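Local atomic coordinates of cell wall binding protein cwp8 (Peptoclostridium difficile, PDB entry 5J6Q), a protein that probably attaches to the cell wall of the bacterium through three CWB2 modules, as a surface protein associated with the S-layer. Residues 367-372 with 392-397; 306-311 with 355-360; 415-420 with 461-466; 515-520 with 573-578; 504-509 with 563-568. All blocks are in the same frame, centred on the assembly; numbering follows the deposited sequence.

Contact 1 (367-372 with 392-397); sequences KIYIVG and KVERVS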
# COMPACT_ATOMS: atom_id res chain seq x y z
N LYS A 367 3.00 -36.94 10.61
CA LYS A 367 1.80 -37.10 11.39
C LYS A 367 0.93 -35.81 11.56
O LYS A 367 1.42 -34.70 11.50
CB LYS A 367 2.23 -37.55 12.77
CG LYS A 367 2.51 -39.04 12.81
CD LYS A 367 3.90 -39.31 13.33
CE LYS A 367 3.85 -39.65 14.80
NZ LYS A 367 5.20 -39.57 15.40
N ILE A 368 -0.33 -36.02 11.79
CA ILE A 368 -1.35 -35.03 12.02
C ILE A 368 -1.92 -35.37 13.43
O ILE A 368 -2.47 -36.48 13.60
CB ILE A 368 -2.50 -35.08 10.99
CG1 ILE A 368 -1.99 -34.69 9.58
CG2 ILE A 368 -3.64 -34.15 11.45
CD1 ILE A 368 -3.08 -34.86 8.53
N TYR A 369 -1.69 -34.46 14.45
CA TYR A 369 -2.25 -34.67 15.75
C TYR A 369 -3.51 -33.82 15.86
O TYR A 369 -3.46 -32.63 15.53
CB TYR A 369 -1.29 -34.20 16.83
CG TYR A 369 0.06 -34.84 16.82
CD1 TYR A 369 1.05 -34.41 15.96
CD2 TYR A 369 0.38 -35.88 17.71
CE1 TYR A 369 2.33 -34.97 15.98
CE2 TYR A 369 1.65 -36.45 17.73
CZ TYR A 369 2.62 -35.99 16.86
OH TYR A 369 3.88 -36.57 16.88
N ILE A 370 -4.61 -34.38 16.30
CA ILE A 370 -5.85 -33.64 16.52
C ILE A 370 -5.91 -33.46 18.05
O ILE A 370 -5.92 -34.45 18.77
CB ILE A 370 -7.00 -34.46 15.92
CG1 ILE A 370 -6.92 -34.37 14.40
CG2 ILE A 370 -8.38 -33.99 16.41
CD1 ILE A 370 -7.60 -35.48 13.67
N VAL A 371 -5.85 -32.20 18.56
CA VAL A 371 -5.93 -31.98 20.00
C VAL A 371 -7.38 -31.73 20.41
O VAL A 371 -8.09 -31.04 19.70
CB VAL A 371 -5.00 -30.80 20.32
CG1 VAL A 371 -5.11 -30.40 21.80
CG2 VAL A 371 -3.55 -31.18 19.98
N GLY A 372 -7.84 -32.32 21.54
CA GLY A 372 -9.22 -32.12 21.96
C GLY A 372 -10.09 -33.31 21.61
O GLY A 372 -9.70 -34.20 20.84
N LYS A 392 0.41 -41.12 10.21
CA LYS A 392 -0.58 -41.32 11.28
C LYS A 392 -1.37 -40.03 11.76
O LYS A 392 -0.75 -38.99 12.02
CB LYS A 392 0.15 -41.90 12.51
CG LYS A 392 -0.79 -42.37 13.61
CD LYS A 392 -0.04 -42.91 14.82
CE LYS A 392 -0.95 -43.00 16.02
NZ LYS A 392 -0.19 -43.02 17.31
N VAL A 393 -2.71 -40.13 11.84
CA VAL A 393 -3.61 -39.15 12.38
C VAL A 393 -3.79 -39.64 13.84
O VAL A 393 -4.58 -40.54 14.09
CB VAL A 393 -4.97 -39.13 11.64
CG1 VAL A 393 -5.86 -38.03 12.21
CG2 VAL A 393 -4.77 -38.90 10.15
N GLU A 394 -3.01 -39.08 14.79
CA GLU A 394 -3.03 -39.46 16.19
C GLU A 394 -3.79 -38.47 17.07
O GLU A 394 -3.48 -37.27 17.04
CB GLU A 394 -1.58 -39.55 16.68
CG GLU A 394 -1.43 -39.76 18.18
CD GLU A 394 0.02 -39.95 18.58
OE1 GLU A 394 0.93 -39.57 17.81
OE2 GLU A 394 0.25 -40.50 19.68
N ARG A 395 -4.79 -38.94 17.84
CA ARG A 395 -5.50 -37.98 18.66
C ARG A 395 -4.90 -37.88 20.05
O ARG A 395 -4.54 -38.90 20.69
CB ARG A 395 -7.01 -38.27 18.71
CG ARG A 395 -7.74 -36.98 19.14
CD ARG A 395 -9.24 -37.12 19.34
NE ARG A 395 -9.95 -37.18 18.07
CZ ARG A 395 -10.91 -36.34 17.68
NH1 ARG A 395 -11.53 -36.52 16.53
NH2 ARG A 395 -11.24 -35.31 18.44
N VAL A 396 -4.76 -36.61 20.50
CA VAL A 396 -4.15 -36.23 21.77
C VAL A 396 -5.30 -35.63 22.53
O VAL A 396 -5.67 -34.45 22.32
CB VAL A 396 -3.01 -35.19 21.55
CG1 VAL A 396 -2.37 -34.79 22.87
CG2 VAL A 396 -1.95 -35.77 20.60
N SER A 397 -5.88 -36.43 23.43
CA SER A 397 -7.06 -35.99 24.14
C SER A 397 -7.38 -36.79 25.41
O SER A 397 -6.80 -37.87 25.68
CB SER A 397 -8.25 -36.06 23.20
OG SER A 397 -9.32 -35.30 23.71
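With CG trans to the amide nitrogen (chi1 -160°) and a bend further out at chi3, Arg395 brings its guanidinium over Ile370, whose CG2 branch, likewise anti to its own backbone N, presses on one face of the group, 3.7 Å from CZ. The guanidinium edge is turned to the end of the neighbouring strand, where NH2 donates to Gly372 O at 3.1 Å; the donor stands above the carbonyl plane rather than on a lone pair. NH1 has its own partners in Glu382, by a salt bridge, and the carbonyl of Val377. On the same face of the sheet as Arg395, Ile370 CD1 meets Val393 CG1 at 3.4 Å, a tight fit. The opposite face of the sheet carries Tyr369, Glu394 and Val396: the extended Glu394 runs alongside the tyrosine, planes 25° apart, its OE1 approaching CE2 of Tyr369 obliquely at 3.2 Å, while Val396 CG2 sits at the ring edge, 3.7 Å from CD2. Glu394 OE2 is held by Gln411. Between the two layers of side chains the backbones form a parallel ladder, from Ile368 N to Lys392 O at 3.0 Å through to Gly372 N with Val396 O. The two strands belong to one beta-alpha-beta unit, whose connecting helix 379-386 covers Ile370 and Val393; helix 401-410 packs on Val371 and Val396, and strand 313-318 flanks 367-371, leaving 392-396 outermost.

Contact 2 (306-311 with 355-360); sequences FKDGEA and ILRVLG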
# COMPACT_ATOMS: atom_id res chain seq x y z
N PHE A 306 6.69 -21.90 7.72
CA PHE A 306 7.25 -22.95 6.86
C PHE A 306 7.21 -22.74 5.36
O PHE A 306 6.19 -22.35 4.79
CB PHE A 306 6.55 -24.29 7.09
CG PHE A 306 6.34 -24.69 8.54
CD1 PHE A 306 5.17 -24.37 9.19
CD2 PHE A 306 7.33 -25.35 9.24
CE1 PHE A 306 4.98 -24.70 10.52
CE2 PHE A 306 7.14 -25.68 10.56
CZ PHE A 306 5.96 -25.34 11.20
N LYS A 307 8.36 -23.02 4.73
CA LYS A 307 8.49 -23.03 3.30
C LYS A 307 7.76 -24.31 2.85
O LYS A 307 7.49 -25.17 3.69
CB LYS A 307 9.97 -23.08 2.89
CG LYS A 307 10.70 -21.79 3.15
CD LYS A 307 12.20 -21.94 2.77
CE LYS A 307 13.05 -20.75 3.17
NZ LYS A 307 13.77 -20.98 4.46
N ASP A 308 7.37 -24.44 1.58
CA ASP A 308 6.63 -25.65 1.10
C ASP A 308 7.27 -26.91 1.55
O ASP A 308 8.48 -27.02 1.48
CB ASP A 308 6.51 -25.72 -0.46
CG ASP A 308 5.82 -24.50 -0.99
OD1 ASP A 308 5.02 -23.90 -0.23
OD2 ASP A 308 6.10 -24.11 -2.14
N GLY A 309 6.45 -27.86 2.03
CA GLY A 309 6.95 -29.15 2.48
C GLY A 309 7.93 -29.20 3.64
O GLY A 309 8.51 -30.25 3.93
N GLU A 310 8.11 -28.10 4.33
CA GLU A 310 9.08 -28.06 5.43
C GLU A 310 8.47 -28.42 6.80
O GLU A 310 9.20 -28.56 7.77
CB GLU A 310 9.70 -26.66 5.40
CG GLU A 310 10.86 -26.42 6.33
CD GLU A 310 11.45 -25.06 6.06
OE1 GLU A 310 12.43 -24.99 5.26
OE2 GLU A 310 10.91 -24.06 6.62
N ALA A 311 7.13 -28.57 6.92
CA ALA A 311 6.60 -28.96 8.24
C ALA A 311 6.71 -30.51 8.46
O ALA A 311 6.40 -31.30 7.54
CB ALA A 311 5.11 -28.54 8.37
N ILE A 355 -2.51 -27.67 4.84
CA ILE A 355 -1.95 -29.00 5.21
C ILE A 355 -1.05 -29.59 4.03
O ILE A 355 0.08 -30.03 4.25
CB ILE A 355 -3.05 -30.03 5.44
CG1 ILE A 355 -3.95 -29.55 6.59
CG2 ILE A 355 -2.39 -31.51 5.81
CD1 ILE A 355 -3.21 -29.63 7.86
N LEU A 356 -1.57 -29.56 2.82
CA LEU A 356 -0.83 -30.11 1.67
C LEU A 356 0.44 -29.40 1.43
O LEU A 356 1.48 -29.99 1.22
CB LEU A 356 -1.71 -30.03 0.43
CG LEU A 356 -2.98 -30.88 0.51
CD1 LEU A 356 -3.73 -30.78 -0.84
CD2 LEU A 356 -2.67 -32.35 0.82
N ARG A 357 0.38 -28.09 1.49
CA ARG A 357 1.52 -27.23 1.21
C ARG A 357 2.64 -27.46 2.15
O ARG A 357 3.79 -27.58 1.69
CB ARG A 357 1.14 -25.73 1.28
CG ARG A 357 2.23 -24.85 0.63
CD ARG A 357 2.15 -23.34 0.99
NE ARG A 357 2.24 -23.09 2.43
CZ ARG A 357 3.37 -22.94 3.10
NH1 ARG A 357 4.53 -23.00 2.47
NH2 ARG A 357 3.34 -22.74 4.43
N VAL A 358 2.34 -27.55 3.50
CA VAL A 358 3.49 -27.67 4.41
C VAL A 358 4.00 -29.08 4.57
O VAL A 358 5.17 -29.21 4.88
CB VAL A 358 3.19 -27.03 5.81
CG1 VAL A 358 2.79 -25.56 5.64
CG2 VAL A 358 2.08 -27.79 6.54
N LEU A 359 3.14 -30.14 4.38
CA LEU A 359 3.63 -31.54 4.52
C LEU A 359 4.42 -31.93 3.26
O LEU A 359 5.44 -32.65 3.37
CB LEU A 359 2.50 -32.58 4.72
CG LEU A 359 1.65 -32.33 5.94
CD1 LEU A 359 0.47 -33.29 5.96
CD2 LEU A 359 2.52 -32.42 7.20
N GLY A 360 3.97 -31.46 2.09
CA GLY A 360 4.67 -31.74 0.86
C GLY A 360 4.57 -33.18 0.38
O GLY A 360 3.62 -33.87 0.69
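Arg357, near the C-terminal end of helix 349-359, reaches across to a type II beta turn, Lys307 to Glu310, that follows helix 294-305 in a CWB2 module. The compact part is formed by backbone and small side chains. Gly309 N donates to Arg357 O at 2.7 Å, in the carbonyl plane, and Ala311 N to Val358 O at 2.9 Å, so the turn and the residue after it bind two successive carbonyls. Gly309, with positive phi, comes close to Gly360, their CA atoms 3.8 Å apart. Ala311 CB is wedged between two groups, touching Val358 CB at 3.5 Å and lying over the centre of one face of the Phe306 ring. Towards solvent the contact is polar and more sparsely packed: Lys307 and Glu310 point away from the helix, and exposed Asp308 meets it through its carboxylate. That carboxylate is turned 62° from the guanidinium plane, and its OD1 takes the Arg357 NH1 salt bridge on the anti side. Glu354 pairs with NH2 from within the helix. The guanidinium also grips Phe306 O end-on, NH1 and NH2 both lying 2.9 Å from that single oxygen and reaching it from the same face of the carbonyl plane.

Contact 3 (415-420 with 461-466); sequences TFKTAF and GKELEI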
# COMPACT_ATOMS: atom_id res chain seq x y z
N THR A 415 12.78 -34.43 28.99
CA THR A 415 14.07 -33.81 29.25
C THR A 415 13.94 -32.32 29.61
O THR A 415 14.96 -31.62 29.71
CB THR A 415 14.92 -33.98 28.00
OG1 THR A 415 14.11 -33.65 26.86
CG2 THR A 415 15.43 -35.41 27.84
N PHE A 416 12.70 -31.85 29.82
CA PHE A 416 12.44 -30.44 30.11
C PHE A 416 12.61 -30.12 31.57
O PHE A 416 12.23 -30.91 32.42
CB PHE A 416 11.01 -30.07 29.67
CG PHE A 416 9.95 -30.87 30.39
CD1 PHE A 416 9.38 -30.39 31.56
CD2 PHE A 416 9.52 -32.08 29.90
CE1 PHE A 416 8.40 -31.12 32.22
CE2 PHE A 416 8.54 -32.81 30.55
CZ PHE A 416 7.99 -32.33 31.71
N LYS A 417 13.16 -28.94 31.86
CA LYS A 417 13.40 -28.53 33.26
C LYS A 417 12.36 -27.53 33.78
O LYS A 417 12.41 -27.12 34.94
CB LYS A 417 14.80 -27.89 33.38
CG LYS A 417 14.82 -26.41 33.00
CD LYS A 417 15.66 -25.58 33.95
CE LYS A 417 15.26 -25.79 35.40
NZ LYS A 417 14.70 -24.56 36.01
N THR A 418 11.42 -27.13 32.93
CA THR A 418 10.41 -26.17 33.32
C THR A 418 9.02 -26.63 32.94
O THR A 418 8.81 -27.36 31.96
CB THR A 418 10.74 -24.80 32.69
OG1 THR A 418 9.54 -24.05 32.55
CG2 THR A 418 11.35 -24.93 31.30
N ALA A 419 8.05 -26.20 33.75
CA ALA A 419 6.66 -26.49 33.49
C ALA A 419 5.81 -25.34 34.05
O ALA A 419 6.20 -24.69 35.02
CB ALA A 419 6.28 -27.81 34.09
N PHE A 420 4.68 -25.08 33.41
CA PHE A 420 3.82 -23.96 33.77
C PHE A 420 2.50 -24.45 34.25
O PHE A 420 2.01 -25.41 33.69
CB PHE A 420 3.56 -23.06 32.52
CG PHE A 420 4.75 -22.19 32.28
CD1 PHE A 420 5.63 -22.47 31.25
CD2 PHE A 420 5.04 -21.14 33.13
CE1 PHE A 420 6.77 -21.72 31.09
CE2 PHE A 420 6.19 -20.38 32.96
CZ PHE A 420 7.04 -20.68 31.95
N GLY A 461 9.88 -32.91 40.71
CA GLY A 461 11.32 -32.89 40.48
C GLY A 461 11.73 -31.75 39.58
O GLY A 461 12.89 -31.34 39.57
N LYS A 462 10.78 -31.22 38.82
CA LYS A 462 11.06 -30.12 37.90
C LYS A 462 10.68 -28.77 38.52
O LYS A 462 9.90 -28.73 39.47
CB LYS A 462 10.30 -30.32 36.57
CG LYS A 462 9.80 -31.75 36.35
CD LYS A 462 10.18 -32.27 34.97
CE LYS A 462 10.15 -33.78 34.91
NZ LYS A 462 9.33 -34.27 33.77
N GLU A 463 11.24 -27.68 38.00
CA GLU A 463 10.94 -26.33 38.47
C GLU A 463 9.65 -25.82 37.80
O GLU A 463 9.54 -25.83 36.57
CB GLU A 463 12.11 -25.39 38.18
CG GLU A 463 13.38 -25.82 38.89
CD GLU A 463 14.42 -24.73 38.92
OE1 GLU A 463 14.05 -23.54 38.94
OE2 GLU A 463 15.62 -25.06 38.93
N LEU A 464 8.70 -25.36 38.61
CA LEU A 464 7.39 -24.93 38.18
C LEU A 464 7.11 -23.42 38.35
O LEU A 464 7.70 -22.75 39.20
CB LEU A 464 6.35 -25.77 38.97
CG LEU A 464 6.59 -27.29 38.89
CD1 LEU A 464 5.93 -28.06 40.05
CD2 LEU A 464 6.05 -27.77 37.55
N GLU A 465 6.21 -22.90 37.53
CA GLU A 465 5.82 -21.49 37.60
C GLU A 465 4.31 -21.44 37.41
O GLU A 465 3.77 -22.18 36.59
CB GLU A 465 6.55 -20.65 36.53
CG GLU A 465 6.18 -19.18 36.54
CD GLU A 465 7.29 -18.27 37.10
OE1 GLU A 465 7.00 -17.53 38.05
OE2 GLU A 465 8.43 -18.27 36.59
N ILE A 466 3.63 -20.62 38.20
CA ILE A 466 2.18 -20.49 38.08
C ILE A 466 1.83 -19.18 37.38
O ILE A 466 2.48 -18.17 37.65
CB ILE A 466 1.54 -20.53 39.48
CG1 ILE A 466 2.12 -21.71 40.29
CG2 ILE A 466 0.04 -20.67 39.31
CD1 ILE A 466 1.42 -21.95 41.64
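The Phe416 ring is crossed at about a right angle by the side chain of Lys462, whose CD lies 3.5 Å from CE1 and whose NZ approaches CZ obliquely. The ammonium has a hydrogen-bond partner in Leu458 O, at helix 453-459. Phe416 CG stands between its own N and carbonyl carbon (chi1 61°), which turns the ring towards this lysine. Further along, the Phe420 ring runs side by side with Glu465, ring and carboxylate planes 14° apart; it is the aliphatic stem that touches, with CB 3.6 Å from CE2. On the opposite face of the sheet, Ala419 CB presses on Leu464 CD2 at 3.5 Å, a close apolar fit under helices 453-459 and 475-484. Between these faces two parallel strands pair: Ala419 N donates to Glu463 O at 3.2 Å and Glu465 N to Ala419 O at 3.1 Å, whereas the bond from Glu463 N to Lys417 O is weak. Both are inner strands of a four-stranded parallel sheet in a CWB2 module. At the start of the pair, the bent Lys417 crosses the extended Glu463 and its NZ forms a salt bridge with OE2, though the detailed geometry is doubtful. These charges lie at the more exposed start of the strands, while Glu465 carries a carboxylate into the buried part; it has weak polar contacts with Lys508 and Tyr509, and the nearby Lys508 ammonium may favour its charged form.

Contact 4 (515-520 with 573-578); sequences KAYVAK and VQIGEG. With SO4 (sulfate ion), chain H.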
# COMPACT_ATOMS: atom_id res chain seq x y z
N LYS A 515 12.47 -8.66 18.84
CA LYS A 515 11.21 -8.55 18.11
C LYS A 515 10.06 -8.51 19.10
O LYS A 515 10.18 -9.02 20.27
CB LYS A 515 11.00 -9.79 17.22
CG LYS A 515 10.98 -9.49 15.75
CD LYS A 515 10.63 -10.79 15.02
CE LYS A 515 11.31 -11.01 13.71
NZ LYS A 515 11.11 -12.42 13.34
N ALA A 516 8.93 -7.97 18.64
CA ALA A 516 7.72 -7.98 19.49
C ALA A 516 6.59 -8.41 18.55
O ALA A 516 6.51 -7.92 17.38
CB ALA A 516 7.42 -6.57 20.09
N TYR A 517 5.82 -9.32 18.99
CA TYR A 517 4.63 -9.68 18.25
C TYR A 517 3.38 -9.06 19.02
O TYR A 517 3.46 -8.88 20.24
CB TYR A 517 4.50 -11.19 18.30
CG TYR A 517 5.46 -11.87 17.34
CD1 TYR A 517 6.80 -12.04 17.66
CD2 TYR A 517 5.03 -12.35 16.11
CE1 TYR A 517 7.68 -12.66 16.79
CE2 TYR A 517 5.91 -12.97 15.22
CZ TYR A 517 7.24 -13.12 15.58
OH TYR A 517 8.12 -13.66 14.71
N VAL A 518 2.22 -8.80 18.36
CA VAL A 518 1.05 -8.26 19.16
C VAL A 518 -0.23 -8.95 18.65
O VAL A 518 -0.33 -9.18 17.43
CB VAL A 518 1.02 -6.69 19.01
CG1 VAL A 518 1.03 -6.22 17.57
CG2 VAL A 518 -0.19 -6.09 19.71
N ALA A 519 -1.19 -9.31 19.55
CA ALA A 519 -2.37 -10.00 19.10
C ALA A 519 -3.58 -9.62 19.97
O ALA A 519 -3.39 -9.13 21.06
CB ALA A 519 -2.10 -11.50 19.25
N LYS A 520 -4.80 -9.89 19.53
CA LYS A 520 -5.98 -9.41 20.39
C LYS A 520 -6.01 -10.04 21.63
O LYS A 520 -5.70 -11.22 21.72
CB LYS A 520 -7.24 -9.70 19.59
CG LYS A 520 -7.24 -8.71 18.44
CD LYS A 520 -8.59 -8.76 17.67
CE LYS A 520 -8.59 -9.85 16.69
NZ LYS A 520 -9.96 -10.07 16.28
N VAL A 573 5.56 -7.35 14.71
CA VAL A 573 4.74 -8.17 13.80
C VAL A 573 3.31 -8.21 14.40
O VAL A 573 3.17 -8.76 15.49
CB VAL A 573 5.29 -9.60 13.71
CG1 VAL A 573 4.45 -10.47 12.80
CG2 VAL A 573 6.77 -9.60 13.24
N GLN A 574 2.29 -7.65 13.77
CA GLN A 574 0.88 -7.80 14.27
C GLN A 574 0.22 -9.12 13.77
O GLN A 574 0.22 -9.34 12.58
CB GLN A 574 -0.02 -6.64 13.71
CG GLN A 574 -1.53 -6.90 13.95
CD GLN A 574 -2.29 -5.63 13.71
OE1 GLN A 574 -1.78 -4.54 13.95
NE2 GLN A 574 -3.46 -5.73 13.07
N ILE A 575 -0.35 -9.97 14.61
CA ILE A 575 -1.07 -11.15 14.16
C ILE A 575 -2.60 -10.81 14.09
O ILE A 575 -3.14 -10.39 15.15
CB ILE A 575 -0.97 -12.36 15.16
CG1 ILE A 575 0.57 -12.67 15.51
CG2 ILE A 575 -1.61 -13.68 14.53
CD1 ILE A 575 1.30 -12.79 14.24
N GLY A 576 -3.30 -11.06 12.94
CA GLY A 576 -4.77 -10.79 12.97
C GLY A 576 -5.11 -9.36 12.67
O GLY A 576 -4.22 -8.52 12.40
N GLU A 577 -6.39 -9.06 12.72
CA GLU A 577 -6.94 -7.73 12.38
C GLU A 577 -7.75 -7.18 13.54
O GLU A 577 -8.00 -7.91 14.49
CB GLU A 577 -7.90 -7.87 11.13
CG GLU A 577 -7.14 -8.12 9.86
CD GLU A 577 -6.25 -6.97 9.42
OE1 GLU A 577 -5.26 -7.26 8.71
OE2 GLU A 577 -6.53 -5.80 9.77
N GLY A 578 -8.16 -5.91 13.52
CA GLY A 578 -8.94 -5.42 14.69
C GLY A 578 -8.09 -4.89 15.84
O GLY A 578 -8.55 -4.72 16.96
S SO4 H . 7.68 -12.56 11.56
O1 SO4 H . 6.61 -12.53 12.56
O2 SO4 H . 7.09 -12.00 10.19
O3 SO4 H . 8.93 -11.79 11.85
O4 SO4 H . 7.88 -13.99 11.66
O HOH W 1 -5.25 -10.53 16.73
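Val573 lies alongside the Tyr517 ring, with CG2 over one face, offset toward the rim, and CB 3.7 Å from CD2. Ile575 CD1 adds an edge contact to the same ring, 4.2 Å from CD2. Behind these side chains the strands bond in parallel: Val573 N to Ala516 O at 2.9 Å, Val518 N to Val573 O, and Ile575 N to Val518 O at 2.9 Å and almost linear (171°). Where the strands end, a water bridges Lys520 N and Ile575 O. On the other face Val518 CG1 packs on Gln574 CA at 3.7 Å; Gln574 NE2 then holds Gly576 O, and its OE1 is met by Arg200. A sulfate, probably from the crystallisation liquor, binds Lys515 NZ through O3 at 2.7 Å and also Lys571. The Tyr517 hydroxyl is hydrogen-bonded to that of Ser543, which also bonds Lys515 NZ, while helices 531-542 and 581-590 cover opposite faces of the sheet. Paired central strands of a parallel sheet, sandwiched by helices, are consistent with the toprim-like fold of the CWB2 module.

Contact 5 (504-509 with 563-568); sequences KVINKY and ELRLKN. With SO4 (sulfate ion), chain G.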
# COMPACT_ATOMS: atom_id res chain seq x y z
N LYS A 504 3.49 -8.61 33.28
CA LYS A 504 4.50 -9.37 34.12
C LYS A 504 5.27 -10.45 33.40
O LYS A 504 6.47 -10.61 33.68
CB LYS A 504 3.81 -9.95 35.38
CG LYS A 504 3.37 -8.78 36.27
CD LYS A 504 2.37 -9.15 37.38
CE LYS A 504 2.66 -8.31 38.65
NZ LYS A 504 2.15 -9.05 39.86
N VAL A 505 4.62 -11.22 32.44
CA VAL A 505 5.39 -12.23 31.69
C VAL A 505 6.50 -11.53 30.87
O VAL A 505 7.68 -12.00 30.82
CB VAL A 505 4.37 -12.94 30.75
CG1 VAL A 505 5.08 -13.87 29.70
CG2 VAL A 505 3.47 -13.80 31.59
N ILE A 506 6.12 -10.41 30.19
CA ILE A 506 7.07 -9.68 29.37
C ILE A 506 8.21 -9.15 30.28
O ILE A 506 9.40 -9.27 29.93
CB ILE A 506 6.41 -8.53 28.56
CG1 ILE A 506 5.52 -9.03 27.36
CG2 ILE A 506 7.58 -7.68 28.00
CD1 ILE A 506 4.30 -8.04 27.00
N ASN A 507 7.87 -8.62 31.49
CA ASN A 507 8.94 -8.04 32.34
C ASN A 507 9.91 -9.13 32.81
O ASN A 507 11.10 -8.90 32.95
CB ASN A 507 8.34 -7.40 33.55
CG ASN A 507 9.28 -6.66 34.52
OD1 ASN A 507 10.07 -5.77 34.16
ND2 ASN A 507 9.18 -6.92 35.79
N LYS A 508 9.40 -10.28 33.03
CA LYS A 508 10.23 -11.33 33.55
C LYS A 508 11.08 -12.06 32.53
O LYS A 508 12.24 -12.34 32.80
CB LYS A 508 9.38 -12.37 34.27
CG LYS A 508 10.31 -13.47 34.87
CD LYS A 508 9.47 -14.48 35.83
CE LYS A 508 10.43 -15.59 36.23
NZ LYS A 508 10.46 -15.76 37.69
N TYR A 509 10.55 -12.32 31.36
CA TYR A 509 11.33 -13.12 30.47
C TYR A 509 11.91 -12.51 29.22
O TYR A 509 12.60 -13.28 28.55
CB TYR A 509 10.42 -14.21 29.95
CG TYR A 509 9.95 -15.15 31.04
CD1 TYR A 509 8.60 -15.24 31.37
CD2 TYR A 509 10.83 -16.01 31.68
CE1 TYR A 509 8.14 -16.16 32.31
CE2 TYR A 509 10.38 -16.96 32.60
CZ TYR A 509 9.04 -17.03 32.91
OH TYR A 509 8.58 -17.98 33.76
N GLU A 563 8.71 -0.40 27.43
CA GLU A 563 9.73 0.65 27.49
C GLU A 563 11.01 0.08 28.14
O GLU A 563 12.08 0.42 27.68
CB GLU A 563 9.14 1.82 28.31
CG GLU A 563 10.11 2.82 28.84
CD GLU A 563 9.45 4.04 29.42
OE1 GLU A 563 9.67 5.10 28.86
OE2 GLU A 563 8.75 3.96 30.44
N LEU A 564 10.91 -0.78 29.22
CA LEU A 564 12.13 -1.35 29.88
C LEU A 564 12.74 -2.50 29.16
O LEU A 564 13.98 -2.62 29.09
CB LEU A 564 11.79 -1.88 31.29
CG LEU A 564 11.41 -0.79 32.27
CD1 LEU A 564 11.00 -1.43 33.63
CD2 LEU A 564 12.68 0.13 32.37
N ARG A 565 11.89 -3.39 28.58
CA ARG A 565 12.43 -4.63 28.05
C ARG A 565 12.63 -4.72 26.60
O ARG A 565 13.38 -5.62 26.19
CB ARG A 565 11.48 -5.86 28.42
CG ARG A 565 11.21 -6.00 29.95
CD ARG A 565 12.37 -6.65 30.69
NE ARG A 565 13.25 -5.61 31.10
CZ ARG A 565 13.60 -5.33 32.35
NH1 ARG A 565 14.43 -4.34 32.60
NH2 ARG A 565 13.11 -6.05 33.36
N LEU A 566 12.01 -3.85 25.78
CA LEU A 566 12.08 -4.24 24.34
C LEU A 566 12.69 -3.23 23.47
O LEU A 566 12.42 -3.12 22.29
CB LEU A 566 10.59 -4.52 23.88
CG LEU A 566 9.94 -5.59 24.73
CD1 LEU A 566 8.42 -5.82 24.22
CD2 LEU A 566 10.62 -6.94 24.67
N LYS A 567 13.60 -2.50 24.07
CA LYS A 567 14.37 -1.46 23.45
C LYS A 567 15.19 -1.96 22.33
O LYS A 567 15.56 -1.17 21.46
CB LYS A 567 15.24 -0.80 24.52
CG LYS A 567 15.03 0.63 24.63
CD LYS A 567 13.63 0.92 25.05
CE LYS A 567 13.33 2.29 24.58
NZ LYS A 567 12.80 3.10 25.67
N ASN A 568 15.49 -3.24 22.31
CA ASN A 568 16.29 -3.88 21.24
C ASN A 568 15.38 -4.39 20.07
O ASN A 568 15.93 -4.83 19.08
CB ASN A 568 17.09 -5.07 21.82
CG ASN A 568 18.06 -4.56 22.94
OD1 ASN A 568 18.92 -3.70 22.69
ND2 ASN A 568 17.90 -4.89 24.20
S SO4 G . 15.01 -2.76 35.36
O1 SO4 G . 16.01 -2.29 36.46
O2 SO4 G . 13.70 -2.37 35.66
O3 SO4 G . 15.07 -4.22 35.33
O4 SO4 G . 15.49 -2.19 34.09
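Arg565 and Asn507 meet obliquely with their flat ends nearly parallel but offset, amide and guanidinium planes 6° apart. Asn507 CG is trans to its backbone nitrogen (chi1 -176°), which carries OD1 to 3.2 Å from Arg565 NH2, but the angle is too poor for a hydrogen bond. The arginine is bent at chi2 and chi3, and its stem follows the other helix: CG lies 3.7 Å from Ile506 O and CD 3.4 Å from Asn507 O. Its guanidinium edge is turned to a sulfate, probably from the crystallisation liquor, which NH1 binds through O3 at 2.8 Å with a nearly straight bond (165°); further bonds, NH1 to O4 and NH2 to O3, are weak. Below this polar layer Ile506 CG2 touches Leu566 CD1 at 4.3 Å, a loose apolar contact. Helix 498-509 thus packs beside the end of helix 556-565, where Val561 also meets Ile506 and Asn507, while Val505 and Lys508 lean on strand 491-493 and Leu566 reaches Ile591.

Contacts 1, 3 and 4 each pair parallel strands, in three different sheets; contact 4 is the most buried, whereas contact 1 includes an outermost strand and contact 3 has charged groups at its start. Contacts 2 and 5 involve helix ends and are partly buried, with polar, more exposed sides: backbone bonds and a salt bridge close contact 2, while contact 5 has no hydrogen bond across it and relies on packing of side chains on each other and on the helix backbone. Helices 498-509 and 556-565 of contact 5 are followed in the chain by the strands of contact 4, and helix 349-359 of contact 2 precedes strand 367-371. Contacts 3 and 5 touch where Glu465 meets Tyr509 and Lys508.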